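Local coordinates for PtLCIB4 H88A mutant (Phaeodactylum tricornutum, PDB 5B5Z), which binds zinc and belongs to the LCIB family of beta-carbonic anhydrases, whose members probably interconvert carbon dioxide and bicarbonate, at residues R223-G228 with I238-G243; R260-I263 with N269-E272. One frame throughout, in Å; residues are numbered along the deposited sequence.

Contact 1 precedes contact 2 along the chain, without overlap, and their centres lie about 9 Å apart. Both reach the same mixed beta sheet. Contact 1 sets the end of helix 205-228 against a face of strand 238-247, whereas contact 2 joins strand 255-264 to strand 270-273 in a hairpin. Strands 238-247 and 255-264 are antiparallel neighbours, and they tie the two contacts directly: Val240 N to Cys262 O and Gly242 N to Arg260 O, each 2.9 Å, are probable hydrogen bonds. The C-terminal part of the chain thus runs from a helix packed on the sheet, through strand 238-247, to the hairpin of strands 255-264 and 270-273 that extends the same sheet.

Contact 1: residues R223-G228 with I238-G243; sequences RILDEG and IAVVGG
Leu225 makes the contact between residues 223-228 and 238-243, touching Ile238 and Val240. Its CB already points at the strand; chi1 of -61° sets CG anti to the carbonyl carbon, beside the backbone N, and the two methyls beyond it make the contacts. CD1 meets CG2 of Val240 at 3.9 Å, the two side chains reaching toward each other tip to tip. CD2 lies 4.2 Å from CD1 of Ile238, the end of a side chain that crosses the leucine obliquely. The closest CA pair, Leu225 with Ile238, is 8.7 Å apart, a spacing bridged by side chains alone, and no hydrogen bond links the segments. This is helix-on-sheet packing in an alpha/beta fold: helix 205-228 covers one face of the mixed sheet, and the strand residues that meet it, Ile238 and Val240, are two apart and therefore project from the same face. The segments bury 113 Å² between them, and Phe95 of helix 91-99 touches both Leu225 and Ile238. On the helix, Asp226 forms a salt bridge through OD1 with NH2 of Arg264.

Contact 2: residues R260-I263 with N269-E272; sequences RFCI and NMVE
The carbonyl oxygen of Ile263 takes two backbone N-H groups from consecutive residues. Val271 N is the nearer donor at 2.8 Å; Glu272 N is longer at 3.3 Å but straighter, with 169° at its hydrogen. The CA of Met270 adds a C-H...O contact to the same oxygen. In return, Ile263 N donates to Glu272 O over 2.9 Å, so Ile263 and Glu272 form an antiparallel hydrogen-bonded pair, their CA atoms 5.0 Å apart.

Side chains pack around these bonds. CG2 of Val271 approaches CG2 of Ile263 to 3.6 Å, the two branches crossing at an angle. Chi1 of -58° puts CG1 of Val271 anti to the carbonyl carbon, which leaves CG2 between the backbone N and the carbonyl carbon, where it also comes within 3.3 Å of Ile263 O. The side chain of Glu272 starts on the same face of the sheet as that of Ile263, but its carboxylate leads away. On Met270, CG lies anti to the backbone N and the chain stays extended through chi2, carrying SD to 4.1 Å from CB of Cys262. The isoleucine side chain also touches Leu42 of helix 31-43 and Phe274.

Over these short segments the strand directions differ by 99°, closer to perpendicular than to antiparallel. Two residues, Val271 and Glu272, facing the single residue Ile263 define a classic beta bulge, here within the hairpin of strands 255-264 and 270-273.

Contact 1: residues R223-G228 with I238-G243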
loop_
_atom_site.group_PDB
_atom_site.type_symbol
_atom_site.label_atom_id
_atom_site.label_comp_id
_atom_site.label_asym_id
_atom_site.label_seq_id
_atom_site.Cartn_x
_atom_site.Cartn_y
_atom_site.Cartn_z
ATOM N N ARG A 223 -4.525 -5.622 -18.425
ATOM C CA ARG A 223 -4.416 -7.077 -18.368
ATOM C C ARG A 223 -5.111 -7.663 -17.132
ATOM O O ARG A 223 -5.826 -8.661 -17.225
ATOM C CB ARG A 223 -2.942 -7.507 -18.396
ATOM C CG ARG A 223 -2.755 -9.031 -18.347
ATOM C CD ARG A 223 -1.311 -9.428 -18.612
ATOM N NE ARG A 223 -0.936 -9.165 -19.999
ATOM C CZ ARG A 223 0.310 -9.233 -20.452
ATOM N NH1 ARG A 223 1.298 -9.545 -19.620
ATOM N NH2 ARG A 223 0.570 -8.991 -21.729
ATOM N N ILE A 224 -4.905 -7.042 -15.971
ATOM C CA ILE A 224 -5.529 -7.527 -14.748
ATOM C C ILE A 224 -7.055 -7.451 -14.832
ATOM O O ILE A 224 -7.757 -8.382 -14.404
ATOM C CB ILE A 224 -5.035 -6.723 -13.530
ATOM C CG1 ILE A 224 -3.571 -7.055 -13.254
ATOM C CG2 ILE A 224 -5.873 -7.039 -12.282
ATOM C CD1 ILE A 224 -2.909 -6.094 -12.263
ATOM N N LEU A 225 -7.563 -6.349 -15.376
ATOM C CA LEU A 225 -9.007 -6.164 -15.480
ATOM C C LEU A 225 -9.592 -7.163 -16.481
ATOM O O LEU A 225 -10.682 -7.675 -16.268
ATOM C CB LEU A 225 -9.358 -4.734 -15.890
ATOM C CG LEU A 225 -8.906 -3.613 -14.952
ATOM C CD1 LEU A 225 -9.388 -2.253 -15.443
ATOM C CD2 LEU A 225 -9.397 -3.876 -13.559
ATOM N N ASP A 226 -8.862 -7.441 -17.561
ATOM C CA ASP A 226 -9.313 -8.428 -18.544
ATOM C C ASP A 226 -9.368 -9.826 -17.922
ATOM O O ASP A 226 -10.317 -10.585 -18.152
ATOM C CB ASP A 226 -8.399 -8.423 -19.785
ATOM C CG ASP A 226 -8.547 -7.154 -20.635
ATOM O OD1 ASP A 226 -9.496 -6.369 -20.405
ATOM O OD2 ASP A 226 -7.706 -6.936 -21.538
ATOM N N GLU A 227 -8.370 -10.164 -17.110
ATOM C CA GLU A 227 -8.325 -11.476 -16.454
ATOM C C GLU A 227 -9.360 -11.658 -15.353
ATOM O O GLU A 227 -9.974 -12.718 -15.252
ATOM C CB GLU A 227 -6.947 -11.730 -15.844
ATOM C CG GLU A 227 -5.827 -11.804 -16.835
ATOM C CD GLU A 227 -5.762 -13.137 -17.546
ATOM O OE1 GLU A 227 -6.295 -14.137 -17.006
ATOM O OE2 GLU A 227 -5.165 -13.172 -18.636
ATOM N N GLY A 228 -9.525 -10.635 -14.518
ATOM C CA GLY A 228 -10.317 -10.758 -13.306
ATOM C C GLY A 228 -11.723 -10.219 -13.446
ATOM O O GLY A 228 -12.429 -10.036 -12.452
ATOM N N ILE A 238 -16.568 -1.409 -13.049
ATOM C CA ILE A 238 -15.305 -0.850 -12.595
ATOM C C ILE A 238 -15.062 0.468 -13.311
ATOM O O ILE A 238 -14.966 0.509 -14.539
ATOM C CB ILE A 238 -14.103 -1.772 -12.880
ATOM C CG1 ILE A 238 -14.423 -3.212 -12.492
ATOM C CG2 ILE A 238 -12.862 -1.240 -12.159
ATOM C CD1 ILE A 238 -13.548 -4.224 -13.180
ATOM N N ALA A 239 -14.988 1.544 -12.546
ATOM C CA ALA A 239 -14.624 2.839 -13.077
ATOM C C ALA A 239 -13.134 2.974 -12.856
ATOM O O ALA A 239 -12.618 2.537 -11.835
ATOM C CB ALA A 239 -15.381 3.961 -12.395
ATOM N N VAL A 240 -12.454 3.579 -13.820
ATOM C CA VAL A 240 -11.003 3.632 -13.809
ATOM C C VAL A 240 -10.543 5.055 -14.055
ATOM O O VAL A 240 -10.997 5.692 -15.015
ATOM C CB VAL A 240 -10.414 2.725 -14.911
ATOM C CG1 VAL A 240 -8.914 2.871 -14.979
ATOM C CG2 VAL A 240 -10.831 1.265 -14.689
ATOM N N VAL A 241 -9.665 5.569 -13.193
ATOM C CA VAL A 241 -8.958 6.813 -13.468
ATOM C C VAL A 241 -7.458 6.534 -13.470
ATOM O O VAL A 241 -6.921 6.085 -12.467
ATOM C CB VAL A 241 -9.276 7.886 -12.426
ATOM C CG1 VAL A 241 -8.464 9.137 -12.691
ATOM C CG2 VAL A 241 -10.767 8.207 -12.454
ATOM N N GLY A 242 -6.781 6.792 -14.586
ATOM C CA GLY A 242 -5.349 6.539 -14.638
ATOM C C GLY A 242 -4.610 7.744 -15.147
ATOM O O GLY A 242 -5.121 8.511 -15.957
ATOM N N GLY A 243 -3.410 7.952 -14.641
ATOM C CA GLY A 243 -2.616 9.064 -15.135
ATOM C C GLY A 243 -1.311 9.250 -14.399
ATOM O O GLY A 243 -0.684 8.287 -13.943
#

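Contact 2: residues R260-I263 with N269-E272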
loop_
_atom_site.group_PDB
_atom_site.type_symbol
_atom_site.label_atom_id
_atom_site.label_comp_id
_atom_site.label_asym_id
_atom_site.label_seq_id
_atom_site.Cartn_x
_atom_site.Cartn_y
_atom_site.Cartn_z
ATOM N N ARG A 260 -6.609 8.326 -18.590
ATOM C CA ARG A 260 -7.697 7.368 -18.756
ATOM C C ARG A 260 -8.801 7.697 -17.756
ATOM O O ARG A 260 -8.530 7.925 -16.573
ATOM C CB ARG A 260 -7.225 5.924 -18.532
ATOM N N PHE A 261 -10.038 7.759 -18.232
ATOM C CA PHE A 261 -11.187 7.915 -17.342
ATOM C C PHE A 261 -12.359 7.242 -18.036
ATOM O O PHE A 261 -12.890 7.765 -19.012
ATOM C CB PHE A 261 -11.472 9.383 -17.057
ATOM C CG PHE A 261 -12.596 9.607 -16.085
ATOM C CD1 PHE A 261 -12.992 8.608 -15.210
ATOM C CD2 PHE A 261 -13.251 10.826 -16.050
ATOM C CE1 PHE A 261 -14.031 8.828 -14.321
ATOM C CE2 PHE A 261 -14.294 11.051 -15.162
ATOM C CZ PHE A 261 -14.673 10.056 -14.292
ATOM N N CYS A 262 -12.729 6.064 -17.552
ATOM C CA CYS A 262 -13.717 5.249 -18.249
ATOM C C CYS A 262 -14.408 4.283 -17.304
ATOM O O CYS A 262 -14.015 4.138 -16.143
ATOM C CB CYS A 262 -13.051 4.482 -19.405
ATOM S SG CYS A 262 -11.884 3.184 -18.890
ATOM N N ILE A 263 -15.447 3.628 -17.813
ATOM C CA ILE A 263 -16.195 2.648 -17.051
ATOM C C ILE A 263 -16.283 1.348 -17.840
ATOM O O ILE A 263 -16.546 1.359 -19.042
ATOM C CB ILE A 263 -17.613 3.143 -16.721
ATOM C CG1 ILE A 263 -17.564 4.443 -15.917
ATOM C CG2 ILE A 263 -18.359 2.086 -15.935
ATOM C CD1 ILE A 263 -18.948 5.031 -15.643
ATOM N N ASN A 269 -16.306 -5.220 -20.987
ATOM C CA ASN A 269 -16.588 -4.238 -22.037
ATOM C C ASN A 269 -16.477 -2.808 -21.524
ATOM O O ASN A 269 -16.919 -2.518 -20.417
ATOM C CB ASN A 269 -17.991 -4.451 -22.615
ATOM C CG ASN A 269 -18.139 -5.783 -23.324
ATOM O OD1 ASN A 269 -17.212 -6.263 -23.980
ATOM N ND2 ASN A 269 -19.313 -6.394 -23.189
ATOM N N MET A 270 -15.907 -1.910 -22.325
ATOM C CA MET A 270 -15.907 -0.493 -21.970
ATOM C C MET A 270 -17.257 0.133 -22.312
ATOM O O MET A 270 -17.639 0.183 -23.480
ATOM C CB MET A 270 -14.791 0.266 -22.684
ATOM C CG MET A 270 -14.718 1.737 -22.281
ATOM S SD MET A 270 -13.363 2.652 -23.048
ATOM C CE MET A 270 -13.779 2.496 -24.788
ATOM N N VAL A 271 -17.972 0.615 -21.299
ATOM C CA VAL A 271 -19.315 1.151 -21.494
ATOM C C VAL A 271 -19.363 2.684 -21.530
ATOM O O VAL A 271 -20.273 3.265 -22.124
ATOM C CB VAL A 271 -20.280 0.638 -20.401
ATOM C CG1 VAL A 271 -20.332 -0.885 -20.412
ATOM C CG2 VAL A 271 -19.855 1.126 -19.048
ATOM N N GLU A 272 -18.390 3.344 -20.905
ATOM C CA GLU A 272 -18.249 4.785 -21.062
ATOM C C GLU A 272 -16.784 5.161 -21.185
ATOM O O GLU A 272 -15.925 4.540 -20.568
ATOM C CB GLU A 272 -18.873 5.556 -19.888
ATOM C CG GLU A 272 -20.355 5.264 -19.610
ATOM C CD GLU A 272 -21.323 5.874 -20.626
ATOM O OE1 GLU A 272 -20.957 6.839 -21.333
ATOM O OE2 GLU A 272 -22.469 5.377 -20.707
#